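Local coordinates for uncharacterized protein (Mycobacterium tuberculosis, PDB 6Y56) that acts as a nucleotidyltransferase toxin of a toxin-antitoxin system, probably inhibiting growth by inactivating tRNA acceptor stems, at residues Leu140-Leu145 with Gly154-Pro159; Lys56-Asn61 with Pro136-Ala141; Leu46-Gly51 with Leu69-Pro74. All blocks are in the same frame, centred on the assembly; numbering follows the deposited sequence.

Interaction 1: Leu140-Leu145 with Gly154-Pro159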
ATOM      1  N   LEU A 140      -6.894  -7.902 -10.616  1.00 13.11           N
ATOM      2  CA  LEU A 140      -7.485  -6.624 -11.079  1.00 13.00           C
ATOM      3  C   LEU A 140      -6.694  -6.004 -12.227  1.00 13.00           C
ATOM      4  O   LEU A 140      -5.464  -6.098 -12.250  1.00 14.37           O
ATOM      5  CB  LEU A 140      -7.476  -5.630  -9.911  1.00 14.60           C
ATOM      6  CG  LEU A 140      -8.405  -5.924  -8.736  1.00 14.63           C
ATOM      7  CD1 LEU A 140      -8.258  -4.849  -7.668  1.00 16.43           C
ATOM      8  CD2 LEU A 140      -9.847  -6.012  -9.201  1.00 18.74           C
ATOM      9  N   ALA A 141      -7.435  -5.427 -13.163  1.00 13.89           N
ATOM     10  CA  ALA A 141      -6.865  -4.545 -14.170  1.00 14.18           C
ATOM     11  C   ALA A 141      -6.488  -3.195 -13.550  1.00 13.83           C
ATOM     12  O   ALA A 141      -6.979  -2.809 -12.488  1.00 16.22           O
ATOM     13  CB  ALA A 141      -7.846  -4.308 -15.336  1.00 15.23           C
ATOM     14  N   PHE A 142      -5.580  -2.481 -14.219  1.00 12.67           N
ATOM     15  CA  PHE A 142      -5.328  -1.094 -13.855  1.00 13.51           C
ATOM     16  C   PHE A 142      -6.524  -0.238 -14.262  1.00 14.88           C
ATOM     17  O   PHE A 142      -7.136  -0.462 -15.314  1.00 16.93           O
ATOM     18  CB  PHE A 142      -4.116  -0.561 -14.618  1.00 14.86           C
ATOM     19  CG  PHE A 142      -2.788  -1.045 -14.092  1.00 14.40           C
ATOM     20  CD1 PHE A 142      -2.479  -2.399 -13.994  1.00 15.17           C
ATOM     21  CD2 PHE A 142      -1.838  -0.129 -13.701  1.00 14.34           C
ATOM     22  CE1 PHE A 142      -1.224  -2.813 -13.509  1.00 16.48           C
ATOM     23  CE2 PHE A 142      -0.590  -0.533 -13.227  1.00 15.20           C
ATOM     24  CZ  PHE A 142      -0.286  -1.866 -13.128  1.00 15.85           C
ATOM     25  N   ILE A 143      -6.890   0.720 -13.409  1.00 13.81           N
ATOM     26  CA  ILE A 143      -7.885   1.719 -13.796  1.00 14.32           C
ATOM     27  C   ILE A 143      -7.330   2.495 -14.979  1.00 14.72           C
ATOM     28  O   ILE A 143      -6.196   2.988 -14.935  1.00 15.63           O
ATOM     29  CB  ILE A 143      -8.175   2.644 -12.606  1.00 14.56           C
ATOM     30  CG1 ILE A 143      -8.652   1.843 -11.387  1.00 16.86           C
ATOM     31  CG2 ILE A 143      -9.168   3.718 -13.001  1.00 17.86           C
ATOM     32  CD1 ILE A 143     -10.018   1.213 -11.573  1.00 18.70           C
ATOM     33  N   GLN A 144      -8.111   2.584 -16.052  1.00 15.77           N
ATOM     34  CA  GLN A 144      -7.617   3.193 -17.285  1.00 17.61           C
ATOM     35  C   GLN A 144      -7.501   4.705 -17.138  1.00 18.05           C
ATOM     36  O   GLN A 144      -8.452   5.379 -16.729  1.00 19.49           O
ATOM     37  CB  GLN A 144      -8.551   2.859 -18.446  1.00 19.85           C
ATOM     38  CG  GLN A 144      -8.465   1.408 -18.885  1.00 25.24           C
ATOM     39  CD  GLN A 144      -9.433   1.064 -20.003  1.00 35.19           C
ATOM     40  OE1 GLN A 144     -10.269   1.879 -20.395  1.00 39.13           O
ATOM     41  NE2 GLN A 144      -9.334  -0.159 -20.511  1.00 38.70           N
ATOM     42  N   LEU A 145      -6.330   5.237 -17.473  1.00 15.74           N
ATOM     43  CA  LEU A 145      -6.044   6.661 -17.400  1.00 16.86           C
ATOM     44  C   LEU A 145      -5.542   7.132 -18.757  1.00 17.07           C
ATOM     45  O   LEU A 145      -4.963   6.348 -19.508  1.00 17.95           O
ATOM     46  CB  LEU A 145      -4.978   6.945 -16.331  1.00 17.09           C
ATOM     47  CG  LEU A 145      -5.315   6.483 -14.910  1.00 16.97           C
ATOM     48  CD1 LEU A 145      -4.189   6.873 -13.951  1.00 17.70           C
ATOM     49  CD2 LEU A 145      -6.641   7.048 -14.436  1.00 20.23           C
ATOM     50  N   GLY A 154      -0.023  -2.843 -23.366  1.00 19.50           N
ATOM     51  CA  GLY A 154      -1.183  -2.900 -22.494  1.00 18.25           C
ATOM     52  C   GLY A 154      -0.776  -3.276 -21.078  1.00 17.65           C
ATOM     53  O   GLY A 154       0.089  -4.122 -20.871  1.00 18.86           O
ATOM     54  N   LEU A 155      -1.415  -2.632 -20.106  1.00 17.60           N
ATOM     55  CA  LEU A 155      -1.081  -2.901 -18.718  1.00 15.61           C
ATOM     56  C   LEU A 155      -1.640  -4.262 -18.292  1.00 16.37           C
ATOM     57  O   LEU A 155      -2.683  -4.700 -18.785  1.00 18.29           O
ATOM     58  CB  LEU A 155      -1.635  -1.795 -17.826  1.00 15.46           C
ATOM     59  CG  LEU A 155      -0.815  -0.502 -17.952  1.00 16.08           C
ATOM     60  CD1 LEU A 155      -1.582   0.680 -17.405  1.00 16.91           C
ATOM     61  CD2 LEU A 155       0.552  -0.627 -17.284  1.00 17.44           C
ATOM     62  N   PRO A 156      -0.964  -4.945 -17.375  1.00 15.39           N
ATOM     63  CA  PRO A 156      -1.361  -6.304 -17.005  1.00 14.63           C
ATOM     64  C   PRO A 156      -2.521  -6.308 -16.019  1.00 15.62           C
ATOM     65  O   PRO A 156      -2.909  -5.283 -15.455  1.00 16.17           O
ATOM     66  CB  PRO A 156      -0.101  -6.832 -16.313  1.00 17.11           C
ATOM     67  CG  PRO A 156       0.496  -5.607 -15.670  1.00 16.96           C
ATOM     68  CD  PRO A 156       0.287  -4.536 -16.709  1.00 15.21           C
ATOM     69  N   THR A 157      -3.067  -7.497 -15.809  1.00 15.43           N
ATOM     70  CA  THR A 157      -3.890  -7.742 -14.638  1.00 15.21           C
ATOM     71  C   THR A 157      -3.002  -8.375 -13.581  1.00 14.74           C
ATOM     72  O   THR A 157      -2.131  -9.192 -13.897  1.00 16.26           O
ATOM     73  CB  THR A 157      -5.089  -8.642 -14.952  1.00 15.89           C
ATOM     74  OG1 THR A 157      -4.661  -9.912 -15.472  1.00 17.63           O
ATOM     75  CG2 THR A 157      -6.002  -7.970 -15.958  1.00 17.83           C
ATOM     76  N   LEU A 158      -3.199  -7.960 -12.328  1.00 14.22           N
ATOM     77  CA  LEU A 158      -2.326  -8.394 -11.246  1.00 13.76           C
ATOM     78  C   LEU A 158      -3.165  -8.837 -10.058  1.00 12.12           C
ATOM     79  O   LEU A 158      -4.203  -8.230  -9.775  1.00 12.62           O
ATOM     80  CB  LEU A 158      -1.427  -7.235 -10.786  1.00 15.35           C
ATOM     81  CG  LEU A 158      -0.375  -6.762 -11.792  1.00 15.46           C
ATOM     82  CD1 LEU A 158       0.330  -5.552 -11.218  1.00 19.86           C
ATOM     83  CD2 LEU A 158       0.605  -7.875 -12.078  1.00 18.33           C
ATOM     84  N   PRO A 159      -2.736  -9.868  -9.334  1.00 11.02           N
ATOM     85  CA  PRO A 159      -3.372 -10.189  -8.051  1.00 12.35           C
ATOM     86  C   PRO A 159      -3.065  -9.100  -7.040  1.00 12.21           C
ATOM     87  O   PRO A 159      -1.905  -8.763  -6.794  1.00 12.27           O
ATOM     88  CB  PRO A 159      -2.739 -11.524  -7.648  1.00 14.06           C
ATOM     89  CG  PRO A 159      -1.538 -11.642  -8.459  1.00 19.59           C
ATOM     90  CD  PRO A 159      -1.668 -10.807  -9.693  1.00 13.24           C
TER
HETATM   91  O   HOH W   1      -4.810  -3.485 -16.803  1.00 19.03           O

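Interaction 2: Lys56-Asn61 with Pro136-Ala141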
ATOM      1  N   LYS A  56      -3.395   2.087  -8.296  1.00 12.54           N
ATOM      2  CA  LYS A  56      -3.324   1.532  -9.650  1.00 13.03           C
ATOM      3  C   LYS A  56      -4.608   0.817 -10.039  1.00 12.61           C
ATOM      4  O   LYS A  56      -5.030   0.883 -11.202  1.00 13.37           O
ATOM      5  CB  LYS A  56      -2.173   0.528  -9.777  1.00 13.42           C
ATOM      6  CG  LYS A  56      -0.797   1.079  -9.479  1.00 17.66           C
ATOM      7  CD  LYS A  56      -0.464   2.268 -10.356  1.00 15.23           C
ATOM      8  CE  LYS A  56       0.979   2.710 -10.136  1.00 15.25           C
ATOM      9  NZ  LYS A  56       1.368   3.828 -11.049  1.00 16.94           N
ATOM     10  N   CYS A  57      -5.220   0.102  -9.102  1.00 11.87           N
ATOM     11  CA  CYS A  57      -6.200  -0.910  -9.449  1.00 13.58           C
ATOM     12  C   CYS A  57      -7.579  -0.642  -8.871  1.00 15.75           C
ATOM     13  O   CYS A  57      -8.523  -1.362  -9.220  1.00 16.51           O
ATOM     14  CB  CYS A  57      -5.693  -2.284  -8.982  1.00 15.16           C
ATOM     15  SG  CYS A  57      -4.242  -2.844  -9.929  1.00 16.08           S
ATOM     16  N   ARG A  58      -7.732   0.367  -8.019  1.00 13.81           N
ATOM     17  CA  ARG A  58      -9.049   0.680  -7.487  1.00 12.65           C
ATOM     18  C   ARG A  58      -9.445   2.135  -7.676  1.00 15.30           C
ATOM     19  O   ARG A  58     -10.600   2.403  -8.018  1.00 15.84           O
ATOM     20  CB  ARG A  58      -9.102   0.302  -6.007  1.00 14.79           C
ATOM     21  CG  ARG A  58      -8.873  -1.195  -5.773  1.00 14.73           C
ATOM     22  CD  ARG A  58      -9.300  -1.620  -4.390  1.00 16.08           C
ATOM     23  NE  ARG A  58      -8.864  -2.974  -4.067  1.00 18.38           N
ATOM     24  CZ  ARG A  58      -9.502  -4.088  -4.397  1.00 19.19           C
ATOM     25  NH1 ARG A  58     -10.641  -4.029  -5.092  1.00 21.66           N
ATOM     26  NH2 ARG A  58      -8.992  -5.267  -4.028  1.00 14.52           N
ATOM     27  N   LEU A  59      -8.531   3.081  -7.474  1.00 13.96           N
ATOM     28  CA  LEU A  59      -8.886   4.496  -7.513  1.00 14.94           C
ATOM     29  C   LEU A  59      -8.489   5.198  -8.803  1.00 15.92           C
ATOM     30  O   LEU A  59      -9.245   6.047  -9.289  1.00 16.90           O
ATOM     31  CB  LEU A  59      -8.262   5.242  -6.323  1.00 15.03           C
ATOM     32  CG  LEU A  59      -8.639   4.725  -4.935  1.00 15.68           C
ATOM     33  CD1 LEU A  59      -7.973   5.584  -3.870  1.00 17.35           C
ATOM     34  CD2 LEU A  59     -10.153   4.704  -4.714  1.00 18.12           C
ATOM     35  N   GLY A  60      -7.313   4.909  -9.346  1.00 14.87           N
ATOM     36  CA  GLY A  60      -6.825   5.667 -10.484  1.00 14.09           C
ATOM     37  C   GLY A  60      -6.762   7.145 -10.153  1.00 16.80           C
ATOM     38  O   GLY A  60      -6.255   7.554  -9.106  1.00 17.42           O
ATOM     39  N   ASN A  61      -7.275   7.960 -11.076  1.00 21.05           N
ATOM     40  CA  ASN A  61      -7.228   9.447 -10.992  1.00 25.17           C
ATOM     41  C   ASN A  61      -7.991  10.002  -9.782  1.00 21.45           C
ATOM     42  O   ASN A  61      -7.741  11.169  -9.436  1.00 25.12           O
ATOM     43  CB  ASN A  61      -7.704  10.089 -12.296  1.00 29.92           C
ATOM     44  CG  ASN A  61      -9.160   9.804 -12.595  1.00 31.10           C
ATOM     45  OD1 ASN A  61      -9.918  10.714 -12.913  1.00 43.12           O
ATOM     46  ND2 ASN A  61      -9.563   8.548 -12.498  1.00 34.21           N
ATOM     47  N   PRO A 136      -7.701 -14.439  -0.004  1.00 15.38           N
ATOM     48  CA  PRO A 136      -7.277 -14.607  -1.396  1.00 14.03           C
ATOM     49  C   PRO A 136      -7.200 -13.264  -2.100  1.00 15.05           C
ATOM     50  O   PRO A 136      -7.989 -12.355  -1.846  1.00 14.20           O
ATOM     51  CB  PRO A 136      -8.382 -15.480  -2.001  1.00 17.45           C
ATOM     52  CG  PRO A 136      -8.996 -16.176  -0.834  1.00 22.44           C
ATOM     53  CD  PRO A 136      -8.916 -15.213   0.309  1.00 18.75           C
ATOM     54  N   SER A 137      -6.235 -13.148  -3.003  1.00 12.81           N
ATOM     55  CA  SER A 137      -6.085 -11.917  -3.764  1.00 13.32           C
ATOM     56  C   SER A 137      -7.214 -11.771  -4.778  1.00 12.14           C
ATOM     57  O   SER A 137      -7.928 -12.728  -5.109  1.00 14.52           O
ATOM     58  CB  SER A 137      -4.762 -11.924  -4.529  1.00 13.50           C
ATOM     59  OG  SER A 137      -4.641 -13.070  -5.348  1.00 15.88           O
ATOM     60  N   GLU A 138      -7.351 -10.556  -5.282  1.00 12.18           N
ATOM     61  CA  GLU A 138      -8.305 -10.226  -6.324  1.00 12.15           C
ATOM     62  C   GLU A 138      -7.464  -9.807  -7.506  1.00 13.77           C
ATOM     63  O   GLU A 138      -6.743  -8.806  -7.469  1.00 13.33           O
ATOM     64  CB  GLU A 138      -9.185  -9.078  -5.867  1.00 14.52           C
ATOM     65  CG  GLU A 138     -10.389  -8.814  -6.764  1.00 17.07           C
ATOM     66  CD  GLU A 138     -11.278  -7.675  -6.310  1.00 19.66           C
ATOM     67  OE1 GLU A 138     -10.896  -6.947  -5.377  1.00 20.93           O
ATOM     68  OE2 GLU A 138     -12.366  -7.523  -6.895  1.00 21.66           O
ATOM     69  N   LEU A 139      -7.693 -10.518  -8.617  1.00 14.75           N
ATOM     70  CA  LEU A 139      -7.029 -10.237  -9.916  1.00 14.90           C
ATOM     71  C   LEU A 139      -7.668  -8.977 -10.504  1.00 15.16           C
ATOM     72  O   LEU A 139      -8.850  -9.030 -10.892  1.00 21.23           O
ATOM     73  CB  LEU A 139      -7.238 -11.426 -10.854  1.00 13.81           C
ATOM     74  CG  LEU A 139      -6.523 -11.308 -12.196  1.00 14.38           C
ATOM     75  CD1 LEU A 139      -5.016 -11.299 -12.001  1.00 13.79           C
ATOM     76  CD2 LEU A 139      -6.940 -12.431 -13.134  1.00 18.05           C
ATOM     77  N   LEU A 140      -6.894  -7.902 -10.616  1.00 13.11           N
ATOM     78  CA  LEU A 140      -7.485  -6.624 -11.079  1.00 13.00           C
ATOM     79  C   LEU A 140      -6.694  -6.004 -12.227  1.00 13.00           C
ATOM     80  O   LEU A 140      -5.464  -6.098 -12.250  1.00 14.37           O
ATOM     81  CB  LEU A 140      -7.476  -5.630  -9.911  1.00 14.60           C
ATOM     82  CG  LEU A 140      -8.405  -5.924  -8.736  1.00 14.63           C
ATOM     83  CD1 LEU A 140      -8.258  -4.849  -7.668  1.00 16.43           C
ATOM     84  CD2 LEU A 140      -9.847  -6.012  -9.201  1.00 18.74           C
ATOM     85  N   ALA A 141      -7.435  -5.427 -13.163  1.00 13.89           N
ATOM     86  CA  ALA A 141      -6.865  -4.545 -14.170  1.00 14.18           C
ATOM     87  C   ALA A 141      -6.488  -3.195 -13.550  1.00 13.83           C
ATOM     88  O   ALA A 141      -6.979  -2.809 -12.488  1.00 16.22           O
ATOM     89  CB  ALA A 141      -7.846  -4.308 -15.336  1.00 15.23           C
TER
HETATM   90  O   HOH W   2      -9.439  -2.685 -11.445  1.00 21.42           O

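Interaction 3: Leu46-Gly51 with Leu69-Pro74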
ATOM      1  N   LEU A  46       3.333 -13.921  -4.655  1.00 13.90           N
ATOM      2  CA  LEU A  46       3.621 -12.504  -4.872  1.00 12.49           C
ATOM      3  C   LEU A  46       2.294 -11.804  -5.129  1.00 12.66           C
ATOM      4  O   LEU A  46       1.634 -12.077  -6.140  1.00 13.55           O
ATOM      5  CB  LEU A  46       4.565 -12.339  -6.054  1.00 13.62           C
ATOM      6  CG  LEU A  46       5.057 -10.920  -6.308  1.00 13.93           C
ATOM      7  CD1 LEU A  46       5.938 -10.407  -5.163  1.00 14.98           C
ATOM      8  CD2 LEU A  46       5.798 -10.866  -7.638  1.00 16.19           C
ATOM      9  N   VAL A  47       1.888 -10.929  -4.214  1.00 11.37           N
ATOM     10  CA  VAL A  47       0.631 -10.196  -4.327  1.00 12.35           C
ATOM     11  C   VAL A  47       0.938  -8.712  -4.169  1.00 11.81           C
ATOM     12  O   VAL A  47       1.657  -8.322  -3.245  1.00 12.54           O
ATOM     13  CB  VAL A  47      -0.398 -10.665  -3.274  1.00 11.50           C
ATOM     14  CG1 VAL A  47      -1.665  -9.839  -3.361  1.00 12.14           C
ATOM     15  CG2 VAL A  47      -0.735 -12.132  -3.496  1.00 13.92           C
ATOM     16  N   PHE A  48       0.389  -7.889  -5.063  1.00 11.55           N
ATOM     17  CA  PHE A  48       0.551  -6.438  -5.017  1.00 11.50           C
ATOM     18  C   PHE A  48      -0.386  -5.872  -3.952  1.00 13.00           C
ATOM     19  O   PHE A  48      -1.573  -6.210  -3.913  1.00 11.23           O
ATOM     20  CB  PHE A  48       0.185  -5.933  -6.416  1.00 12.50           C
ATOM     21  CG  PHE A  48       0.426  -4.464  -6.669  1.00 11.48           C
ATOM     22  CD1 PHE A  48       1.418  -3.745  -6.016  1.00 11.98           C
ATOM     23  CD2 PHE A  48      -0.346  -3.816  -7.631  1.00 12.48           C
ATOM     24  CE1 PHE A  48       1.623  -2.392  -6.292  1.00 14.59           C
ATOM     25  CE2 PHE A  48      -0.139  -2.479  -7.917  1.00 13.39           C
ATOM     26  CZ  PHE A  48       0.841  -1.770  -7.250  1.00 13.78           C
ATOM     27  N   LYS A  49       0.128  -5.011  -3.080  1.00 12.23           N
ATOM     28  CA  LYS A  49      -0.696  -4.508  -1.971  1.00 11.70           C
ATOM     29  C   LYS A  49      -0.361  -3.045  -1.679  1.00 11.59           C
ATOM     30  O   LYS A  49       0.281  -2.360  -2.472  1.00 12.63           O
ATOM     31  CB  LYS A  49      -0.567  -5.406  -0.733  1.00 12.38           C
ATOM     32  CG  LYS A  49       0.809  -5.410  -0.092  1.00 13.16           C
ATOM     33  CD  LYS A  49       0.805  -6.353   1.115  1.00 15.25           C
ATOM     34  CE  LYS A  49       2.075  -6.241   1.920  1.00 19.07           C
ATOM     35  NZ  LYS A  49       1.800  -5.418   3.119  1.00 22.13           N
ATOM     36  N   GLY A  50      -0.867  -2.552  -0.550  1.00 13.24           N
ATOM     37  CA  GLY A  50      -0.545  -1.215  -0.097  1.00 13.24           C
ATOM     38  C   GLY A  50      -1.254  -0.114  -0.864  1.00 13.96           C
ATOM     39  O   GLY A  50      -2.067  -0.332  -1.764  1.00 13.04           O
ATOM     40  N   GLY A  51      -0.898   1.117  -0.492  1.00 13.34           N
ATOM     41  CA  GLY A  51      -1.545   2.286  -1.068  1.00 13.77           C
ATOM     42  C   GLY A  51      -1.363   2.408  -2.566  1.00 14.16           C
ATOM     43  O   GLY A  51      -2.222   2.957  -3.249  1.00 14.26           O
ATOM     44  N   LEU A  69       6.144   0.771  -3.693  1.00 15.80           N
ATOM     45  CA  LEU A  69       5.600  -0.459  -4.228  1.00 15.45           C
ATOM     46  C   LEU A  69       5.712  -1.491  -3.124  1.00 16.42           C
ATOM     47  O   LEU A  69       6.810  -1.734  -2.617  1.00 20.10           O
ATOM     48  CB  LEU A  69       6.378  -0.893  -5.466  1.00 17.15           C
ATOM     49  CG  LEU A  69       6.118  -0.033  -6.710  1.00 18.85           C
ATOM     50  CD1 LEU A  69       7.038  -0.449  -7.838  1.00 19.09           C
ATOM     51  CD2 LEU A  69       4.661  -0.124  -7.165  1.00 18.00           C
ATOM     52  N   ASP A  70       4.582  -2.046  -2.710  1.00 14.06           N
ATOM     53  CA  ASP A  70       4.539  -3.005  -1.619  1.00 14.44           C
ATOM     54  C   ASP A  70       3.993  -4.313  -2.158  1.00 12.12           C
ATOM     55  O   ASP A  70       3.007  -4.322  -2.901  1.00 12.77           O
ATOM     56  CB  ASP A  70       3.589  -2.538  -0.522  1.00 14.38           C
ATOM     57  CG  ASP A  70       4.070  -1.287   0.185  1.00 23.85           C
ATOM     58  OD1 ASP A  70       5.276  -1.196   0.489  1.00 31.83           O
ATOM     59  OD2 ASP A  70       3.232  -0.399   0.465  1.00 29.91           O
ATOM     60  N   PHE A  71       4.627  -5.413  -1.775  1.00 12.36           N
ATOM     61  CA  PHE A  71       4.189  -6.736  -2.164  1.00 12.51           C
ATOM     62  C   PHE A  71       4.175  -7.628  -0.941  1.00 11.93           C
ATOM     63  O   PHE A  71       4.960  -7.440  -0.003  1.00 14.63           O
ATOM     64  CB  PHE A  71       5.122  -7.376  -3.197  1.00 13.97           C
ATOM     65  CG  PHE A  71       5.283  -6.574  -4.441  1.00 11.95           C
ATOM     66  CD1 PHE A  71       4.384  -6.708  -5.485  1.00 12.83           C
ATOM     67  CD2 PHE A  71       6.331  -5.674  -4.576  1.00 14.82           C
ATOM     68  CE1 PHE A  71       4.519  -5.958  -6.649  1.00 14.38           C
ATOM     69  CE2 PHE A  71       6.473  -4.920  -5.735  1.00 14.75           C
ATOM     70  CZ  PHE A  71       5.565  -5.052  -6.769  1.00 14.71           C
ATOM     71  N   SER A  72       3.284  -8.614  -0.962  1.00 12.29           N
ATOM     72  CA  SER A  72       3.387  -9.738  -0.048  1.00 13.24           C
ATOM     73  C   SER A  72       4.168 -10.821  -0.775  1.00 12.67           C
ATOM     74  O   SER A  72       3.790 -11.222  -1.885  1.00 13.45           O
ATOM     75  CB  SER A  72       2.008 -10.257   0.342  1.00 15.87           C
ATOM     76  OG  SER A  72       2.131 -11.467   1.073  1.00 15.40           O
ATOM     77  N   ALA A  73       5.265 -11.267  -0.172  1.00 12.46           N
ATOM     78  CA  ALA A  73       6.122 -12.287  -0.777  1.00 13.29           C
ATOM     79  C   ALA A  73       6.755 -13.084   0.340  1.00 13.62           C
ATOM     80  O   ALA A  73       7.847 -12.760   0.820  1.00 13.45           O
ATOM     81  CB  ALA A  73       7.201 -11.657  -1.660  1.00 14.23           C
ATOM     82  N   PRO A  74       6.105 -14.167   0.780  1.00 13.49           N
ATOM     83  CA  PRO A  74       6.640 -14.918   1.926  1.00 16.44           C
ATOM     84  C   PRO A  74       8.007 -15.558   1.702  1.00 17.10           C
ATOM     85  O   PRO A  74       8.700 -15.834   2.691  1.00 20.06           O
ATOM     86  CB  PRO A  74       5.559 -15.977   2.186  1.00 15.64           C
ATOM     87  CG  PRO A  74       4.295 -15.359   1.653  1.00 21.70           C
ATOM     88  CD  PRO A  74       4.729 -14.584   0.436  1.00 16.05           C
TER
HETATM   89  O   HOH W   3       2.232  -0.806  -3.408  1.00 16.99           O
HETATM   90  O   HOH W   4       1.578  -2.301   2.416  1.00 30.89           O

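Interaction 1: Leu140-Leu145 with Gly154-Pro159
Leu140 N donates to Leu158 O at 2.8 Å, nearly straight at 171°. Leu158 N returns a bond to Leu140 O at 2.9 Å. This reciprocal pair makes Leu140 and Leu158 a hydrogen-bonded antiparallel pair in a two-stranded antiparallel ribbon (strands 138-141 and 157-160), close to where the long connecting loop begins. Leu140 O also receives the CA-H of Thr157, with CA 3.3 Å away, so one oxygen serves two neighbouring residues.

Beyond the paired strands a water takes over. It accepts from Phe142 N and donates to Pro156 O, 2.9 Å each way, and so bridges the two segments where they spread apart.

The apolar part centres on Phe142. With CG anti to the carbonyl carbon (chi1 -76°), its ring turns toward the 154-159 segment. Leu155 CB sits over one face in a CH-pi contact, offset toward the rim. Pro156 O lies at the ring edge, near its plane. Asp29 and Leu32 of helix 19-38 also touch the ring. Leu158 CD1 approaches the ring obliquely, 3.9 Å from Phe142 CE1.

Interaction 2: Lys56-Asn61 with Pro136-Ala141
Arg58 and Glu138 form the salt bridge that joins the end of helix 50-59 to strand 138-141. Arg58 presents its guanidinium end-on, and NH1 and NH2 both donate to Glu138 OE1 at 2.9 Å. Both bonds are bent, at 142° and 146°, as expected when two nitrogens share one acceptor. OE1 lies in the guanidinium plane, but the carboxylate is turned 40° from it. The Arg58 chain runs extended from CG to NE, which carries the charged end across to the strand. NH2 also donates to Val161 O.

Leu140 supplies the apolar contact. Its CD1 sits over the centre of one guanidinium face, 3.6 Å from Arg58 CZ. The same methyl reaches Cys57 CB at 3.9 Å.

One water completes the polar contacts. It donates to Cys57 O and to Ala141 O, 2.7 Å from each, so it links two acceptors that could not bond directly.

Lys56 leads away from the strand and salt-bridges Asp29 and Asp25 of helix 19-38. Strand 157-160 flanks strand 138-141, and its Val160 touches Cys57. The helix end therefore lies between helix 19-38 and the two-strand sheet.

Interaction 3: Leu46-Gly51 with Leu69-Pro74
Ser72 N donates to Val47 O at 2.8 Å, and Val47 N donates to Ser72 O at 3.0 Å. They make Val47 and Ser72 a hydrogen-bonded antiparallel pair in the mixed sheet of the nucleotidyltransferase domain. Lys49 N adds a bond to Asp70 O at 3.0 Å. Further along, the strands part, and a water bridges Lys49 O and Asp70 N, 2.7 Å from each.

Lys49 lays its aliphatic chain along the 69-74 backbone, with CE 3.7 Å from Phe71 O. Its NZ is salt-bridged to Glu169. A second water links NZ to Asp70 OD2 only weakly.

The opposite face is apolar. The rings of Phe48 and Phe71 meet obliquely, their planes 33° apart. Leu69 CD2 packs against Phe48 CE1. Leu46 swings its CG away from the backbone N (chi1 -174°), which brings CD1 to Phe71 CB at 3.7 Å. Leu32 of helix 19-38 touches both rings.

The contact thus has an apolar face toward that helix and a polar face bearing Lys49 and Asp70. Gly50-Gly51 and Asp68-Leu69-Asp70 resemble the Gly-Gly/Ser and DxD motifs of nucleotidyltransferases, consistent with a metal-dependent active site on the polar side.

In the fold
From the N terminus, strand 47-49 comes first and runs into helix 50-59. Interaction 3 closes the loop that holds this helix by bringing in 69-74. Interaction 2 starts inside that loop, at 56-61, and closes only at 136-141, so the two cross. Interaction 1 begins where interaction 2 ends, sharing Leu140 and Ala141, and closes a short local loop at 154-159. It follows interaction 3 in series. The contacts also touch directly. Ile143 N probably bonds to Lys56 O, and Phe48 N to Pro159 O. Together they tie the mixed sheet, the helix that follows strand 47-49 and the two-strand hairpin into one unit.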